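Local coordinates for protein dihydrofolate reductase, putative (Aspergillus flavus, PDB 6DRS) that probably catalyses the NADPH-dependent reduction of dihydrofolate to tetrahydrofolate and here holds NADP and a diaminoquinazoline antifolate inhibitor, at residues T13-P17 against V192-F198; M178-K184 against E236-V242. One frame throughout, in Å; residues are numbered along the deposited sequence.

Contact 1. Residues T13-P17 against V192-F198. With NAP (NADP nicotinamide-adenine-dinucleotide phosphate), chain H.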
ATOM      1  N   THR A  13      -7.866  -1.223  -7.073  1.00 16.25           N
ATOM      2  CA  THR A  13      -8.252  -0.700  -8.392  1.00 16.34           C
ATOM      3  C   THR A  13      -9.763  -0.847  -8.617  1.00 16.60           C
ATOM      4  O   THR A  13     -10.435  -1.666  -7.949  1.00 17.74           O
ATOM      5  CB  THR A  13      -7.461  -1.305  -9.556  1.00 15.20           C
ATOM      6  OG1 THR A  13      -7.904  -2.648  -9.730  1.00 14.42           O
ATOM      7  CG2 THR A  13      -5.973  -1.239  -9.350  1.00 14.77           C
ATOM      8  N   THR A  14     -10.267   0.005  -9.522  1.00 15.65           N
ATOM      9  CA  THR A  14     -11.645  -0.051 -10.010  1.00 16.00           C
ATOM     10  C   THR A  14     -11.625  -0.132 -11.551  1.00 16.98           C
ATOM     11  O   THR A  14     -10.874   0.635 -12.212  1.00 16.52           O
ATOM     12  CB  THR A  14     -12.497   1.081  -9.425  1.00 15.84           C
ATOM     13  OG1 THR A  14     -13.843   0.739  -9.747  1.00 16.33           O
ATOM     14  CG2 THR A  14     -12.152   2.463  -9.943  1.00 15.47           C
ATOM     15  N   PRO A  15     -12.382  -1.092 -12.140  1.00 16.08           N
ATOM     16  CA  PRO A  15     -12.326  -1.226 -13.608  1.00 17.09           C
ATOM     17  C   PRO A  15     -13.137  -0.142 -14.338  1.00 16.62           C
ATOM     18  O   PRO A  15     -14.295   0.155 -13.960  1.00 18.05           O
ATOM     19  CB  PRO A  15     -12.873  -2.623 -13.902  1.00 16.84           C
ATOM     20  CG  PRO A  15     -13.809  -2.874 -12.764  1.00 17.79           C
ATOM     21  CD  PRO A  15     -13.125  -2.224 -11.575  1.00 17.77           C
ATOM     22  N   ILE A  16     -12.503   0.439 -15.346  1.00 16.97           N
ATOM     23  CA  ILE A  16     -13.125   1.423 -16.241  1.00 17.19           C
ATOM     24  C   ILE A  16     -13.029   0.920 -17.685  1.00 18.17           C
ATOM     25  O   ILE A  16     -11.991   1.053 -18.353  1.00 19.09           O
ATOM     26  CB  ILE A  16     -12.491   2.812 -16.072  1.00 17.21           C
ATOM     27  CG1 ILE A  16     -12.490   3.235 -14.600  1.00 16.55           C
ATOM     28  CG2 ILE A  16     -13.209   3.831 -16.949  1.00 16.18           C
ATOM     29  CD1 ILE A  16     -11.454   4.280 -14.282  1.00 18.15           C
ATOM     30  N   PRO A  17     -14.120   0.327 -18.181  1.00 20.51           N
ATOM     31  CA  PRO A  17     -14.061  -0.189 -19.571  1.00 23.04           C
ATOM     32  C   PRO A  17     -13.974   1.014 -20.517  1.00 24.36           C
ATOM     33  O   PRO A  17     -14.756   1.939 -20.384  1.00 23.65           O
ATOM     34  CB  PRO A  17     -15.401  -0.913 -19.758  1.00 23.39           C
ATOM     35  CG  PRO A  17     -15.821  -1.253 -18.341  1.00 21.99           C
ATOM     36  CD  PRO A  17     -15.395  -0.033 -17.541  1.00 20.78           C
ATOM     37  N   VAL A 192     -19.513   3.366 -13.288  1.00 23.28           N
ATOM     38  CA  VAL A 192     -18.072   3.374 -13.239  1.00 22.81           C
ATOM     39  C   VAL A 192     -17.588   4.585 -12.422  1.00 21.09           C
ATOM     40  O   VAL A 192     -18.232   5.627 -12.462  1.00 20.45           O
ATOM     41  CB  VAL A 192     -17.537   3.355 -14.677  1.00 24.23           C
ATOM     42  CG1 VAL A 192     -16.147   3.939 -14.793  1.00 25.51           C
ATOM     43  CG2 VAL A 192     -17.553   1.929 -15.190  1.00 28.51           C
ATOM     44  N   PHE A 193     -16.506   4.431 -11.635  1.00 18.10           N
ATOM     45  CA  PHE A 193     -15.939   5.571 -10.877  1.00 15.82           C
ATOM     46  C   PHE A 193     -15.089   6.441 -11.809  1.00 14.48           C
ATOM     47  O   PHE A 193     -14.330   5.940 -12.633  1.00 13.06           O
ATOM     48  CB  PHE A 193     -15.055   5.116  -9.705  1.00 15.76           C
ATOM     49  CG  PHE A 193     -15.803   4.641  -8.485  1.00 16.05           C
ATOM     50  CD1 PHE A 193     -16.477   5.534  -7.671  1.00 16.37           C
ATOM     51  CD2 PHE A 193     -15.830   3.288  -8.147  1.00 15.63           C
ATOM     52  CE1 PHE A 193     -17.159   5.092  -6.544  1.00 16.11           C
ATOM     53  CE2 PHE A 193     -16.526   2.847  -7.032  1.00 15.28           C
ATOM     54  CZ  PHE A 193     -17.195   3.747  -6.231  1.00 15.62           C
ATOM     55  N   GLU A 194     -15.208   7.747 -11.632  1.00 14.92           N
ATOM     56  CA  GLU A 194     -14.338   8.698 -12.319  1.00 14.55           C
ATOM     57  C   GLU A 194     -12.947   8.678 -11.667  1.00 14.61           C
ATOM     58  O   GLU A 194     -12.847   8.819 -10.460  1.00 14.59           O
ATOM     59  CB  GLU A 194     -14.970  10.085 -12.209  1.00 13.35           C
ATOM     60  CG  GLU A 194     -14.089  11.179 -12.774  1.00 12.97           C
ATOM     61  CD  GLU A 194     -14.648  12.594 -12.698  1.00 13.05           C
ATOM     62  OE1 GLU A 194     -15.776  12.800 -12.192  1.00 12.98           O
ATOM     63  OE2 GLU A 194     -13.927  13.490 -13.129  1.00 13.64           O
ATOM     64  N   CYS A 195     -11.886   8.586 -12.476  1.00 15.64           N
ATOM     65  CA  CYS A 195     -10.508   8.511 -11.980  1.00 16.50           C
ATOM     66  C   CYS A 195      -9.594   9.375 -12.863  1.00 16.62           C
ATOM     67  O   CYS A 195      -9.800   9.416 -14.075  1.00 17.48           O
ATOM     68  CB  CYS A 195     -10.013   7.071 -12.041  1.00 16.23           C
ATOM     69  SG  CYS A 195     -10.964   5.944 -10.983  1.00 19.07           S
ATOM     70  N   ASP A 196      -8.607  10.067 -12.295  1.00 15.29           N
ATOM     71  CA  ASP A 196      -7.620  10.785 -13.138  1.00 16.16           C
ATOM     72  C   ASP A 196      -6.274  10.065 -13.054  1.00 17.75           C
ATOM     73  O   ASP A 196      -5.316  10.433 -13.753  1.00 18.93           O
ATOM     74  CB  ASP A 196      -7.469  12.266 -12.769  1.00 16.62           C
ATOM     75  CG  ASP A 196      -7.247  12.514 -11.282  1.00 16.48           C
ATOM     76  OD1 ASP A 196      -6.660  11.649 -10.631  1.00 15.70           O
ATOM     77  OD2 ASP A 196      -7.691  13.560 -10.777  1.00 16.73           O
ATOM     78  N   THR A 197      -6.206   9.039 -12.195  1.00 17.81           N
ATOM     79  CA  THR A 197      -4.953   8.270 -11.999  1.00 16.94           C
ATOM     80  C   THR A 197      -5.279   6.782 -12.131  1.00 15.90           C
ATOM     81  O   THR A 197      -6.284   6.345 -11.593  1.00 15.43           O
ATOM     82  CB  THR A 197      -4.321   8.603 -10.639  1.00 16.98           C
ATOM     83  OG1 THR A 197      -4.412  10.017 -10.455  1.00 15.78           O
ATOM     84  CG2 THR A 197      -2.887   8.129 -10.526  1.00 17.59           C
ATOM     85  N   PHE A 198      -4.429   6.049 -12.860  1.00 16.61           N
ATOM     86  CA  PHE A 198      -4.647   4.651 -13.229  1.00 16.22           C
ATOM     87  C   PHE A 198      -3.388   3.844 -12.897  1.00 16.37           C
ATOM     88  O   PHE A 198      -2.260   4.364 -12.945  1.00 16.46           O
ATOM     89  CB  PHE A 198      -5.012   4.539 -14.718  1.00 15.69           C
ATOM     90  CG  PHE A 198      -6.101   5.501 -15.123  1.00 16.15           C
ATOM     91  CD1 PHE A 198      -5.795   6.806 -15.497  1.00 16.53           C
ATOM     92  CD2 PHE A 198      -7.438   5.128 -15.084  1.00 15.48           C
ATOM     93  CE1 PHE A 198      -6.804   7.715 -15.810  1.00 16.80           C
ATOM     94  CE2 PHE A 198      -8.441   6.034 -15.407  1.00 15.55           C
ATOM     95  CZ  PHE A 198      -8.127   7.327 -15.768  1.00 15.18           C
TER
HETATM   96  PA  NAP H 307       2.651   9.364  -6.713  1.00 16.47           P
HETATM   97  O1A NAP H 307       2.042   8.988  -5.392  1.00 15.94           O
HETATM   98  O2A NAP H 307       3.316   8.475  -7.700  1.00 15.21           O
HETATM   99  O5B NAP H 307       3.652  10.615  -6.440  1.00 19.00           O
HETATM  100  C5B NAP H 307       4.216  11.438  -7.480  1.00 19.26           C
HETATM  101  C4B NAP H 307       5.338  12.205  -6.812  1.00 20.89           C
HETATM  102  O4B NAP H 307       6.347  11.285  -6.392  1.00 21.63           O
HETATM  103  C3B NAP H 307       6.068  13.174  -7.730  1.00 22.19           C
HETATM  104  O3B NAP H 307       5.389  14.439  -7.774  1.00 19.81           O
HETATM  105  C2B NAP H 307       7.426  13.270  -7.059  1.00 21.97           C
HETATM  106  O2B NAP H 307       7.318  14.020  -5.852  1.00 20.75           O
HETATM  107  C1B NAP H 307       7.655  11.857  -6.554  1.00 23.77           C
HETATM  108  N9A NAP H 307       8.361  11.061  -7.542  1.00 25.51           N
HETATM  109  C8A NAP H 307       7.696  10.330  -8.451  1.00 27.71           C
HETATM  110  N7A NAP H 307       8.575   9.684  -9.245  1.00 30.01           N
HETATM  111  C5A NAP H 307       9.824   9.995  -8.836  1.00 29.89           C
HETATM  112  C6A NAP H 307      11.195   9.635  -9.266  1.00 30.79           C
HETATM  113  N6A NAP H 307      11.323   8.783 -10.293  1.00 33.72           N
HETATM  114  N1A NAP H 307      12.267  10.143  -8.622  1.00 29.98           N
HETATM  115  C2A NAP H 307      12.068  10.980  -7.587  1.00 29.09           C
HETATM  116  N3A NAP H 307      10.836  11.351  -7.143  1.00 28.77           N
HETATM  117  C4A NAP H 307       9.684  10.914  -7.712  1.00 27.35           C
HETATM  118  O3  NAP H 307       1.494  10.274  -7.441  1.00 18.04           O
HETATM  119  PN  NAP H 307       0.360   9.828  -8.524  1.00 16.18           P
HETATM  120  O1N NAP H 307       0.880   8.857  -9.499  1.00 15.30           O
HETATM  121  O2N NAP H 307      -0.180  11.170  -8.965  1.00 17.71           O
HETATM  122  O5D NAP H 307      -0.734   9.129  -7.591  1.00 14.77           O
HETATM  123  C5D NAP H 307      -1.347   9.834  -6.541  1.00 13.49           C
HETATM  124  C4D NAP H 307      -2.801   9.440  -6.686  1.00 13.54           C
HETATM  125  O4D NAP H 307      -2.875   8.013  -6.681  1.00 13.23           O
HETATM  126  C3D NAP H 307      -3.722   9.940  -5.599  1.00 13.46           C
HETATM  127  O3D NAP H 307      -5.001  10.216  -6.229  1.00 14.03           O
HETATM  128  C2D NAP H 307      -3.821   8.748  -4.685  1.00 12.45           C
HETATM  129  O2D NAP H 307      -5.026   8.781  -3.963  1.00 11.87           O
HETATM  130  C1D NAP H 307      -3.771   7.586  -5.651  1.00 13.28           C
HETATM  131  N1N NAP H 307      -3.311   6.335  -5.012  1.00 14.26           N
HETATM  132  C2N NAP H 307      -4.159   5.281  -5.003  1.00 14.42           C
HETATM  133  C3N NAP H 307      -3.811   4.058  -4.394  1.00 15.18           C
HETATM  134  C7N NAP H 307      -4.789   2.884  -4.416  1.00 15.37           C
HETATM  135  O7N NAP H 307      -4.457   1.775  -3.985  1.00 14.98           O
HETATM  136  N7N NAP H 307      -6.019   3.098  -4.917  1.00 14.23           N
HETATM  137  C4N NAP H 307      -2.561   3.968  -3.750  1.00 14.87           C
HETATM  138  C5N NAP H 307      -1.717   5.080  -3.773  1.00 14.83           C
HETATM  139  C6N NAP H 307      -2.111   6.265  -4.396  1.00 14.43           C
HETATM  140  P2B NAP H 307       7.689  15.586  -5.805  1.00 20.56           P
HETATM  141  O1X NAP H 307       6.632  16.291  -6.644  1.00 20.33           O
HETATM  142  O2X NAP H 307       7.442  15.933  -4.352  1.00 19.19           O
HETATM  143  O3X NAP H 307       9.055  15.519  -6.416  1.00 19.54           O
HETATM  144  O   HOH W   1     -15.547   1.679 -11.848  1.00 19.13           O

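Contact 2. Residues M178-K184 against E236-V242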
ATOM      1  N   MET A 178      -3.847  -7.041  -5.050  1.00 12.73           N
ATOM      2  CA  MET A 178      -4.771  -6.057  -5.605  1.00 13.07           C
ATOM      3  C   MET A 178      -6.165  -6.237  -4.998  1.00 13.44           C
ATOM      4  O   MET A 178      -6.679  -7.365  -4.950  1.00 13.84           O
ATOM      5  CB  MET A 178      -4.853  -6.164  -7.131  1.00 13.36           C
ATOM      6  CG  MET A 178      -5.864  -5.170  -7.721  1.00 14.18           C
ATOM      7  SD  MET A 178      -5.934  -5.149  -9.526  1.00 16.14           S
ATOM      8  CE  MET A 178      -4.315  -4.525  -9.982  1.00 12.90           C
ATOM      9  N   THR A 179      -6.763  -5.145  -4.515  1.00 13.37           N
ATOM     10  CA  THR A 179      -8.157  -5.181  -4.160  1.00 13.75           C
ATOM     11  C   THR A 179      -8.967  -4.638  -5.346  1.00 14.43           C
ATOM     12  O   THR A 179      -8.784  -3.470  -5.740  1.00 14.74           O
ATOM     13  CB  THR A 179      -8.463  -4.337  -2.920  1.00 14.06           C
ATOM     14  OG1 THR A 179      -7.606  -4.718  -1.837  1.00 13.55           O
ATOM     15  CG2 THR A 179      -9.922  -4.449  -2.525  1.00 12.75           C
ATOM     16  N   ASN A 180      -9.824  -5.484  -5.928  1.00 15.11           N
ATOM     17  CA  ASN A 180     -10.782  -5.074  -6.991  1.00 14.18           C
ATOM     18  C   ASN A 180     -12.017  -4.458  -6.340  1.00 13.84           C
ATOM     19  O   ASN A 180     -12.599  -5.038  -5.427  1.00 13.94           O
ATOM     20  CB  ASN A 180     -11.236  -6.227  -7.887  1.00 14.02           C
ATOM     21  CG  ASN A 180     -10.061  -6.821  -8.605  1.00 14.23           C
ATOM     22  OD1 ASN A 180      -9.167  -6.088  -9.021  1.00 14.64           O
ATOM     23  ND2 ASN A 180     -10.006  -8.138  -8.642  1.00 15.39           N
ATOM     24  N   VAL A 181     -12.363  -3.267  -6.832  1.00 14.22           N
ATOM     25  CA  VAL A 181     -13.481  -2.467  -6.312  1.00 14.12           C
ATOM     26  C   VAL A 181     -14.460  -2.218  -7.470  1.00 14.91           C
ATOM     27  O   VAL A 181     -14.071  -1.696  -8.514  1.00 15.26           O
ATOM     28  CB  VAL A 181     -12.992  -1.135  -5.693  1.00 13.33           C
ATOM     29  CG1 VAL A 181     -14.156  -0.229  -5.309  1.00 12.85           C
ATOM     30  CG2 VAL A 181     -12.098  -1.378  -4.481  1.00 12.33           C
ATOM     31  N   GLU A 182     -15.712  -2.597  -7.279  1.00 15.85           N
ATOM     32  CA  GLU A 182     -16.734  -2.414  -8.295  1.00 18.23           C
ATOM     33  C   GLU A 182     -17.999  -1.846  -7.657  1.00 18.31           C
ATOM     34  O   GLU A 182     -18.325  -2.212  -6.531  1.00 19.50           O
ATOM     35  CB  GLU A 182     -17.072  -3.752  -8.945  1.00 18.75           C
ATOM     36  CG  GLU A 182     -16.277  -3.977 -10.207  1.00 21.44           C
ATOM     37  CD  GLU A 182     -16.362  -5.374 -10.784  1.00 22.48           C
ATOM     38  OE1 GLU A 182     -17.368  -6.064 -10.518  1.00 23.84           O
ATOM     39  OE2 GLU A 182     -15.408  -5.763 -11.491  1.00 24.11           O
ATOM     40  N   LYS A 183     -18.731  -0.983  -8.379  1.00 20.31           N
ATOM     41  CA  LYS A 183     -20.067  -0.558  -7.861  1.00 20.89           C
ATOM     42  C   LYS A 183     -21.057  -1.728  -8.010  1.00 22.21           C
ATOM     43  O   LYS A 183     -20.929  -2.539  -8.944  1.00 22.50           O
ATOM     44  CB  LYS A 183     -20.545   0.684  -8.612  1.00 21.89           C
ATOM     45  CG  LYS A 183     -19.853   2.000  -8.270  1.00 20.84           C
ATOM     46  CD  LYS A 183     -20.760   3.171  -8.594  1.00 23.21           C
ATOM     47  CE  LYS A 183     -20.274   4.537  -8.150  1.00 21.60           C
ATOM     48  NZ  LYS A 183     -19.346   5.068  -9.168  1.00 23.48           N
ATOM     49  N   LYS A 184     -22.017  -1.855  -7.083  1.00 26.59           N
ATOM     50  CA  LYS A 184     -23.164  -2.784  -7.269  1.00 30.73           C
ATOM     51  C   LYS A 184     -23.990  -2.290  -8.467  1.00 32.57           C
ATOM     52  O   LYS A 184     -24.105  -1.080  -8.676  1.00 32.68           O
ATOM     53  CB  LYS A 184     -24.109  -2.818  -6.058  1.00 30.40           C
ATOM     54  CG  LYS A 184     -23.473  -2.809  -4.676  1.00 30.60           C
ATOM     55  CD  LYS A 184     -23.117  -4.179  -4.162  1.00 31.86           C
ATOM     56  CE  LYS A 184     -24.265  -4.849  -3.438  1.00 33.71           C
ATOM     57  NZ  LYS A 184     -24.407  -4.304  -2.075  1.00 32.65           N
ATOM     58  N   GLU A 236     -22.191   0.174  -1.128  1.00 32.59           N
ATOM     59  CA  GLU A 236     -22.484   0.318  -2.562  1.00 32.46           C
ATOM     60  C   GLU A 236     -21.370  -0.270  -3.436  1.00 29.57           C
ATOM     61  O   GLU A 236     -21.516  -0.288  -4.678  1.00 29.66           O
ATOM     62  CB  GLU A 236     -22.726   1.781  -2.926  1.00 42.05           C
ATOM     63  CG  GLU A 236     -24.151   2.224  -2.651  1.00 53.58           C
ATOM     64  CD  GLU A 236     -24.234   3.290  -1.573  1.00 62.81           C
ATOM     65  OE1 GLU A 236     -23.230   4.023  -1.390  1.00 68.00           O
ATOM     66  OE2 GLU A 236     -25.298   3.389  -0.920  1.00 67.16           O
ATOM     67  N   VAL A 237     -20.280  -0.751  -2.831  1.00 23.21           N
ATOM     68  CA  VAL A 237     -19.291  -1.451  -3.615  1.00 20.04           C
ATOM     69  C   VAL A 237     -19.290  -2.940  -3.244  1.00 17.83           C
ATOM     70  O   VAL A 237     -19.789  -3.322  -2.209  1.00 16.55           O
ATOM     71  CB  VAL A 237     -17.896  -0.817  -3.483  1.00 20.56           C
ATOM     72  CG1 VAL A 237     -17.846   0.544  -4.161  1.00 20.00           C
ATOM     73  CG2 VAL A 237     -17.412  -0.747  -2.035  1.00 19.69           C
ATOM     74  N   ARG A 238     -18.756  -3.759  -4.135  1.00 17.71           N
ATOM     75  CA  ARG A 238     -18.259  -5.091  -3.763  1.00 18.92           C
ATOM     76  C   ARG A 238     -16.735  -5.114  -4.003  1.00 17.86           C
ATOM     77  O   ARG A 238     -16.233  -4.443  -4.925  1.00 17.23           O
ATOM     78  CB  ARG A 238     -19.066  -6.221  -4.426  1.00 19.12           C
ATOM     79  CG  ARG A 238     -19.051  -6.221  -5.954  1.00 21.54           C
ATOM     80  CD  ARG A 238     -19.689  -7.372  -6.751  1.00 22.96           C
ATOM     81  NE  ARG A 238     -19.110  -7.501  -8.099  1.00 23.36           N
ATOM     82  CZ  ARG A 238     -19.113  -8.589  -8.892  1.00 25.19           C
ATOM     83  NH1 ARG A 238     -19.827  -9.667  -8.598  1.00 26.79           N
ATOM     84  NH2 ARG A 238     -18.381  -8.602  -9.994  1.00 25.36           N
ATOM     85  N   ILE A 239     -15.994  -5.869  -3.177  1.00 17.45           N
ATOM     86  CA  ILE A 239     -14.510  -5.936  -3.255  1.00 17.13           C
ATOM     87  C   ILE A 239     -14.049  -7.403  -3.179  1.00 17.40           C
ATOM     88  O   ILE A 239     -14.724  -8.249  -2.573  1.00 19.17           O
ATOM     89  CB  ILE A 239     -13.854  -5.072  -2.145  1.00 16.21           C
ATOM     90  CG1 ILE A 239     -14.131  -5.636  -0.740  1.00 15.37           C
ATOM     91  CG2 ILE A 239     -14.251  -3.602  -2.290  1.00 15.22           C
ATOM     92  CD1 ILE A 239     -13.213  -5.118   0.356  1.00 13.95           C
ATOM     93  N   GLN A 240     -12.900  -7.683  -3.781  1.00 16.78           N
ATOM     94  CA  GLN A 240     -12.213  -8.959  -3.670  1.00 16.52           C
ATOM     95  C   GLN A 240     -10.703  -8.686  -3.759  1.00 17.56           C
ATOM     96  O   GLN A 240     -10.274  -7.678  -4.377  1.00 15.97           O
ATOM     97  CB  GLN A 240     -12.666  -9.962  -4.737  1.00 17.22           C
ATOM     98  CG  GLN A 240     -12.283  -9.540  -6.142  1.00 18.44           C
ATOM     99  CD  GLN A 240     -12.322 -10.591  -7.225  1.00 18.87           C
ATOM    100  OE1 GLN A 240     -11.784 -10.386  -8.305  1.00 19.73           O
ATOM    101  NE2 GLN A 240     -12.968 -11.714  -6.970  1.00 18.81           N
ATOM    102  N   MET A 241      -9.905  -9.597  -3.174  1.00 16.65           N
ATOM    103  CA  MET A 241      -8.446  -9.458  -3.123  1.00 16.19           C
ATOM    104  C   MET A 241      -7.816 -10.569  -3.962  1.00 16.67           C
ATOM    105  O   MET A 241      -8.192 -11.730  -3.849  1.00 17.11           O
ATOM    106  CB  MET A 241      -7.950  -9.512  -1.672  1.00 16.13           C
ATOM    107  CG  MET A 241      -8.193  -8.198  -0.897  1.00 15.72           C
ATOM    108  SD  MET A 241      -9.899  -7.889  -0.376  1.00 17.89           S
ATOM    109  CE  MET A 241      -9.687  -6.611   0.862  1.00 16.42           C
ATOM    110  N   VAL A 242      -6.895 -10.210  -4.844  1.00 15.70           N
ATOM    111  CA  VAL A 242      -6.294 -11.191  -5.707  1.00 15.88           C
ATOM    112  C   VAL A 242      -4.793 -10.888  -5.743  1.00 16.92           C
ATOM    113  O   VAL A 242      -4.374  -9.845  -5.244  1.00 18.37           O
ATOM    114  CB  VAL A 242      -6.948 -11.197  -7.111  1.00 15.22           C
ATOM    115  CG1 VAL A 242      -8.461 -11.415  -7.042  1.00 15.01           C
ATOM    116  CG2 VAL A 242      -6.648  -9.914  -7.877  1.00 16.27           C
TER

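Contact 1. Residues T13-P17 against V192-F198
Side-chain torsions of T14 and I16, at the end of strand 7-17, aim both residues at the 192-198 segment. In T14, chi1 of -168° sets OG1 opposite the main-chain nitrogen and leaves CG2 to face C195. In I16, chi1 of -52° followed by an extended chi2 of 158° carries CD1 toward C195 and F198, while CG2, anti to the backbone N, faces V192. The evidence for packing is a set of apolar approaches. I16 CG2 meets V192 CG1 at 3.6 Å, with the two side chains crossing at about a right angle. At the end of the side chain, I16 CD1 lies 3.7 Å from C195 SG and also reaches the edge of the F198 ring at CE2. T14 CG2 sits on the same sulfur, T14 CG2 to C195 SG being 3.8 Å. The hydroxyl of T14 lies in the plane of the F193 ring, at its edge, with OG1 3.6 Å from CD2. At the C-terminal end of segment 13-17, P17 CD touches V192 CG2 at 3.7 Å.

Polar atoms are joined through one water, which donates to T14 OG1 and P15 O and accepts from F193 N, each at 2.9 Å. T14 OG1 is also hydrogen-bonded to V181 O, and the F193 ring takes a cation-pi contact from K183, both on strand 174-183. D196 and T197 form a classic beta bulge opposite G27, and T197 CG2 of that bulge lies 3.8 Å from O5D of NADP. The contact thus packs the chain leading into strand 197-198 against the end of strand 7-17, with strand 22-27 hydrogen-bonded to both.

Contact 2. Residues M178-K184 against E236-V242
An antiparallel strand pair, 178-183 with 237-242, forms this part of the dihydrofolate reductase sheet; the two directions differ by 160° and the axes approach to 4.5 Å. M178-V242, N180-Q240 and E182-R238 are hydrogen-bonded pairs, whereas T179-M241, V181-I239 and K183-V237 are non-hydrogen-bonded pairs. M178 and V242 bond in both directions, N to O, at 2.9 Å. Just past the paired strands, K184 N donates to E236 O at 2.9 Å.

One face, carrying T179, V181, I239 and M241, is largely apolar. V181 and I239 lie side by side and point the same way, with V181 CG2 3.8 Å from I239 CG2. M241 runs alongside T179, its CG 3.7 Å from T179 OG1. That hydroxyl is hydrogen-bonded to D40 OD1, and T179 also touches the bound inhibitor, so this face of the pair reaches the antifolate pocket. From helix 38-49, A39 touches I239 and F43 touches M241.

N180, E182, R238 and Q240 occupy the opposite face and pair through their polar ends. N180 ND2 donates to Q240 OE1 at 2.9 Å, in the plane of the Q240 carbonyl and on a lone pair of OE1, although the two amide planes are 43° apart. W231 touches both amide side chains and makes a cation-pi contact with R238. With CG between the backbone N and the carbonyl carbon (chi1 61°) and the chain extended from there to NE, the arginine runs alongside E182 in the same direction. Its guanidinium presents an edge to the carboxylate: R238 NH2 meets the syn side of E182 OE1 at 2.8 Å, and R238 NE adds a weak bond to that same oxygen at 3.3 Å.

In the fold
Contacts 1 and 2 have centres 12 Å apart and meet directly, because strands 7-17 and 174-183 are parallel neighbours in one mixed sheet. Along the chain their segments alternate: 13-17, 178-184, 192-198, then 236-242. In the sheet, strand 174-183 pairs with 7-17 along one edge and with 237-246 along the other, while 197-198 joins 22-27 on the far side of 7-17. The probable hydrogen bond from V181 N to T13 O, at 2.7 Å, ties the two contacts together. Contact 1 borders the cofactor pocket at T197 and contact 2 the inhibitor pocket at T179, so this shared sheet region connects with both bound molecules.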